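Long-range contact in endonuclease PI-MtuI (Mycobacterium tuberculosis, PDB 2IMZ), which probably excises itself from a precursor protein by splicing, as inteins do, the deposited fragment being the splicing domain of the RecA intein: residues A[45-56]-A[143-154]. The protein carries 1 engineered substitution. Residues are numbered along the deposited sequence; the frame is centred on the assembly and turned at random.
Sequences VVSWFDQGTRDV and TRRARTFDLEVE. With ZN (zinc ion), chain C.
Val56 and Thr148 meet through their methyl groups, Val56 CG1 lying 3.6 Å from Thr148 CG2. The other branch of Val56, CG2, sits 3.9 Å from Ala146 CB and also packs on the aliphatic part of Arg144, whose guanidinium reaches on to Trp68 in a cation-pi contact. In Thr148 the hydroxyl takes the crowded position between backbone N and carbonyl carbon (chi1 62°), which turns OG1 onto the corner where segment 45-56 bends, at Thr53. There Gly52 O accepts two bonds from this one residue, from Thr148 OG1 at 2.8 Å and from Thr148 N, the latter arriving from above the carbonyl plane. An Asx turn, with Asp50 OD1 receiving Gly52 N, and a bond from Arg54 NE to Gln51 O lie at the same corner. Strands 40-52 and 54-61 thus pair in succession, antiparallel, with the single long strand 134-153, which runs through both halves of the horseshoe-like Hint fold of intein splicing domains. Near the far end a classic beta bulge sets Val46 and Ser47 opposite Glu152: Val46 N bonds to Glu152 O at 2.8 Å, and Ser47 O accepts Glu152 N. Glu152 presses its CB against Ser47 CB (3.3 Å), while its CG meets the edge of the Phe49 ring at CE1 (3.6 Å). Bent at chi2 (-54°), the chain then leads away from strand 40-52 to place OE1 2.2 Å from the zinc ion, which is also bound by His157 of the same chain and by His167 of the second subunit; OE2 forms a salt bridge to Lys74 of that subunit.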
# COMPACT_ATOMS: atom_id res chain seq x y z
N VAL A 45 -6.19 -3.06 12.30
CA VAL A 45 -6.53 -2.17 11.20
C VAL A 45 -6.59 -0.78 11.84
O VAL A 45 -7.21 -0.62 12.89
CB VAL A 45 -7.91 -2.52 10.60
CG1 VAL A 45 -8.32 -1.48 9.57
CG2 VAL A 45 -7.84 -3.90 9.95
N VAL A 46 -5.94 0.19 11.22
CA VAL A 46 -5.90 1.55 11.76
C VAL A 46 -6.52 2.61 10.85
O VAL A 46 -6.75 3.74 11.29
CB VAL A 46 -4.45 1.96 12.10
CG1 VAL A 46 -3.94 1.10 13.24
CG2 VAL A 46 -3.55 1.79 10.88
N SER A 47 -6.80 2.25 9.61
CA SER A 47 -7.42 3.17 8.65
C SER A 47 -8.40 2.40 7.78
O SER A 47 -8.19 1.22 7.49
CB SER A 47 -6.37 3.84 7.76
OG SER A 47 -5.46 4.60 8.52
N TRP A 48 -9.46 3.08 7.35
CA TRP A 48 -10.51 2.48 6.53
C TRP A 48 -10.80 3.34 5.30
O TRP A 48 -10.97 4.56 5.43
CB TRP A 48 -11.79 2.35 7.36
CG TRP A 48 -11.59 1.60 8.64
CD1 TRP A 48 -11.78 0.26 8.84
CD2 TRP A 48 -11.09 2.12 9.87
NE1 TRP A 48 -11.43 -0.08 10.12
CE2 TRP A 48 -11.00 1.04 10.78
CE3 TRP A 48 -10.71 3.40 10.30
CZ2 TRP A 48 -10.54 1.20 12.09
CZ3 TRP A 48 -10.25 3.56 11.60
CH2 TRP A 48 -10.17 2.47 12.49
N PHE A 49 -10.88 2.72 4.13
CA PHE A 49 -11.15 3.48 2.91
C PHE A 49 -12.26 2.90 2.03
O PHE A 49 -12.25 1.72 1.70
CB PHE A 49 -9.88 3.61 2.08
CG PHE A 49 -8.69 4.10 2.85
CD1 PHE A 49 -7.90 3.22 3.57
CD2 PHE A 49 -8.39 5.46 2.89
CE1 PHE A 49 -6.81 3.68 4.32
CE2 PHE A 49 -7.30 5.93 3.63
CZ PHE A 49 -6.52 5.03 4.35
N ASP A 50 -13.22 3.75 1.68
CA ASP A 50 -14.31 3.37 0.79
C ASP A 50 -13.82 3.94 -0.54
O ASP A 50 -13.85 5.15 -0.75
CB ASP A 50 -15.62 4.04 1.20
CG ASP A 50 -16.79 3.63 0.32
OD1 ASP A 50 -16.61 3.55 -0.92
OD2 ASP A 50 -17.89 3.39 0.86
N GLN A 51 -13.37 3.06 -1.43
CA GLN A 51 -12.80 3.47 -2.71
C GLN A 51 -13.75 3.64 -3.89
O GLN A 51 -13.29 3.90 -5.01
CB GLN A 51 -11.69 2.49 -3.08
CG GLN A 51 -10.68 2.24 -1.96
CD GLN A 51 -9.84 3.46 -1.64
OE1 GLN A 51 -8.61 3.42 -1.71
NE2 GLN A 51 -10.50 4.55 -1.27
N GLY A 52 -15.05 3.50 -3.65
CA GLY A 52 -16.01 3.65 -4.73
C GLY A 52 -16.06 2.47 -5.68
O GLY A 52 -15.38 1.47 -5.47
N THR A 53 -16.86 2.60 -6.73
CA THR A 53 -17.00 1.53 -7.71
C THR A 53 -15.86 1.53 -8.72
O THR A 53 -15.55 2.56 -9.32
CB THR A 53 -18.33 1.63 -8.46
OG1 THR A 53 -19.41 1.54 -7.53
CG2 THR A 53 -18.46 0.52 -9.49
N ARG A 54 -15.25 0.37 -8.91
CA ARG A 54 -14.14 0.21 -9.84
C ARG A 54 -14.22 -1.14 -10.53
O ARG A 54 -15.03 -1.99 -10.16
CB ARG A 54 -12.81 0.31 -9.10
CG ARG A 54 -12.67 1.54 -8.22
CD ARG A 54 -11.27 1.65 -7.65
NE ARG A 54 -11.15 2.81 -6.76
CZ ARG A 54 -10.01 3.44 -6.50
NH1 ARG A 54 -8.88 3.04 -7.07
NH2 ARG A 54 -10.01 4.48 -5.68
N ASP A 55 -13.39 -1.34 -11.55
CA ASP A 55 -13.36 -2.61 -12.26
C ASP A 55 -12.51 -3.58 -11.45
O ASP A 55 -11.41 -3.23 -11.02
CB ASP A 55 -12.73 -2.46 -13.65
CG ASP A 55 -13.50 -1.52 -14.54
OD1 ASP A 55 -14.74 -1.65 -14.61
OD2 ASP A 55 -12.87 -0.66 -15.19
N VAL A 56 -13.03 -4.78 -11.22
CA VAL A 56 -12.29 -5.78 -10.47
C VAL A 56 -12.29 -7.10 -11.22
O VAL A 56 -13.24 -7.42 -11.93
CB VAL A 56 -12.92 -6.04 -9.08
CG1 VAL A 56 -12.78 -4.81 -8.21
CG2 VAL A 56 -14.39 -6.42 -9.24
N THR A 143 -13.49 -9.31 -15.76
CA THR A 143 -13.69 -8.06 -15.05
C THR A 143 -15.17 -7.72 -14.88
O THR A 143 -16.00 -8.05 -15.73
CB THR A 143 -13.02 -6.90 -15.80
OG1 THR A 143 -13.25 -5.67 -15.10
CG2 THR A 143 -13.59 -6.78 -17.21
N ARG A 144 -15.50 -7.08 -13.76
CA ARG A 144 -16.86 -6.66 -13.47
C ARG A 144 -16.80 -5.42 -12.59
O ARG A 144 -15.77 -5.11 -12.00
CB ARG A 144 -17.63 -7.78 -12.75
CG ARG A 144 -17.14 -8.10 -11.35
CD ARG A 144 -17.90 -9.28 -10.76
NE ARG A 144 -17.47 -9.58 -9.40
CZ ARG A 144 -17.87 -8.93 -8.31
NH1 ARG A 144 -18.73 -7.92 -8.42
NH2 ARG A 144 -17.41 -9.27 -7.12
N ARG A 145 -17.92 -4.71 -12.50
CA ARG A 145 -18.00 -3.50 -11.69
C ARG A 145 -18.43 -3.85 -10.27
O ARG A 145 -19.37 -4.62 -10.08
CB ARG A 145 -19.01 -2.53 -12.30
CG ARG A 145 -18.70 -2.14 -13.73
CD ARG A 145 -17.51 -1.21 -13.80
NE ARG A 145 -17.78 0.06 -13.14
CZ ARG A 145 -16.89 1.03 -12.99
NH1 ARG A 145 -15.65 0.87 -13.44
NH2 ARG A 145 -17.23 2.16 -12.39
N ALA A 146 -17.74 -3.29 -9.29
CA ALA A 146 -18.07 -3.55 -7.89
C ALA A 146 -17.56 -2.45 -6.98
O ALA A 146 -16.58 -1.79 -7.29
CB ALA A 146 -17.46 -4.89 -7.46
N ARG A 147 -18.25 -2.25 -5.86
CA ARG A 147 -17.80 -1.25 -4.90
C ARG A 147 -16.52 -1.84 -4.35
O ARG A 147 -16.43 -3.05 -4.14
CB ARG A 147 -18.81 -1.09 -3.76
CG ARG A 147 -20.17 -0.57 -4.19
CD ARG A 147 -20.89 0.02 -3.00
NE ARG A 147 -21.01 -0.94 -1.91
CZ ARG A 147 -21.30 -0.61 -0.65
NH1 ARG A 147 -21.49 0.66 -0.33
NH2 ARG A 147 -21.40 -1.54 0.28
N THR A 148 -15.52 -0.99 -4.11
CA THR A 148 -14.25 -1.47 -3.60
C THR A 148 -13.82 -0.76 -2.33
O THR A 148 -14.31 0.33 -2.01
CB THR A 148 -13.15 -1.34 -4.67
OG1 THR A 148 -12.98 0.04 -5.02
CG2 THR A 148 -13.53 -2.12 -5.92
N PHE A 149 -12.91 -1.39 -1.59
CA PHE A 149 -12.44 -0.87 -0.32
C PHE A 149 -10.97 -1.17 -0.08
O PHE A 149 -10.36 -1.96 -0.81
CB PHE A 149 -13.26 -1.47 0.82
CG PHE A 149 -14.74 -1.38 0.62
CD1 PHE A 149 -15.40 -2.28 -0.21
CD2 PHE A 149 -15.47 -0.35 1.21
CE1 PHE A 149 -16.77 -2.16 -0.45
CE2 PHE A 149 -16.83 -0.23 0.98
CZ PHE A 149 -17.49 -1.13 0.15
N ASP A 150 -10.43 -0.56 0.96
CA ASP A 150 -9.03 -0.76 1.32
C ASP A 150 -8.89 -0.59 2.83
O ASP A 150 -9.72 0.06 3.47
CB ASP A 150 -8.17 0.28 0.58
CG ASP A 150 -6.73 -0.16 0.43
OD1 ASP A 150 -6.50 -1.32 0.01
OD2 ASP A 150 -5.83 0.66 0.70
N LEU A 151 -7.85 -1.20 3.40
CA LEU A 151 -7.60 -1.12 4.84
C LEU A 151 -6.13 -0.88 5.11
O LEU A 151 -5.27 -1.34 4.35
CB LEU A 151 -8.01 -2.43 5.52
CG LEU A 151 -9.46 -2.90 5.43
CD1 LEU A 151 -9.57 -4.33 5.96
CD2 LEU A 151 -10.36 -1.95 6.21
N GLU A 152 -5.82 -0.15 6.18
CA GLU A 152 -4.44 0.07 6.57
C GLU A 152 -4.20 -0.77 7.81
O GLU A 152 -4.96 -0.69 8.78
CB GLU A 152 -4.14 1.54 6.89
CG GLU A 152 -3.75 2.37 5.69
CD GLU A 152 -2.58 1.78 4.90
OE1 GLU A 152 -1.48 1.57 5.47
OE2 GLU A 152 -2.78 1.52 3.70
N VAL A 153 -3.15 -1.58 7.76
CA VAL A 153 -2.77 -2.47 8.84
C VAL A 153 -1.50 -1.94 9.48
O VAL A 153 -0.48 -1.76 8.82
CB VAL A 153 -2.52 -3.90 8.31
CG1 VAL A 153 -2.07 -4.82 9.44
CG2 VAL A 153 -3.79 -4.45 7.67
N GLU A 154 -1.57 -1.69 10.78
CA GLU A 154 -0.43 -1.17 11.51
C GLU A 154 0.88 -1.92 11.28
O GLU A 154 0.91 -3.15 11.24
CB GLU A 154 -0.73 -1.15 13.01
CG GLU A 154 0.46 -0.78 13.87
CD GLU A 154 0.17 -0.97 15.34
OE1 GLU A 154 -0.63 -0.18 15.89
OE2 GLU A 154 0.73 -1.91 15.94
ZN ZN C . -0.13 0.45 4.15
O HOH W 1 -17.28 1.58 -2.45
O HOH W 2 -20.12 2.89 -1.12
O HOH W 3 -15.52 -4.08 -15.31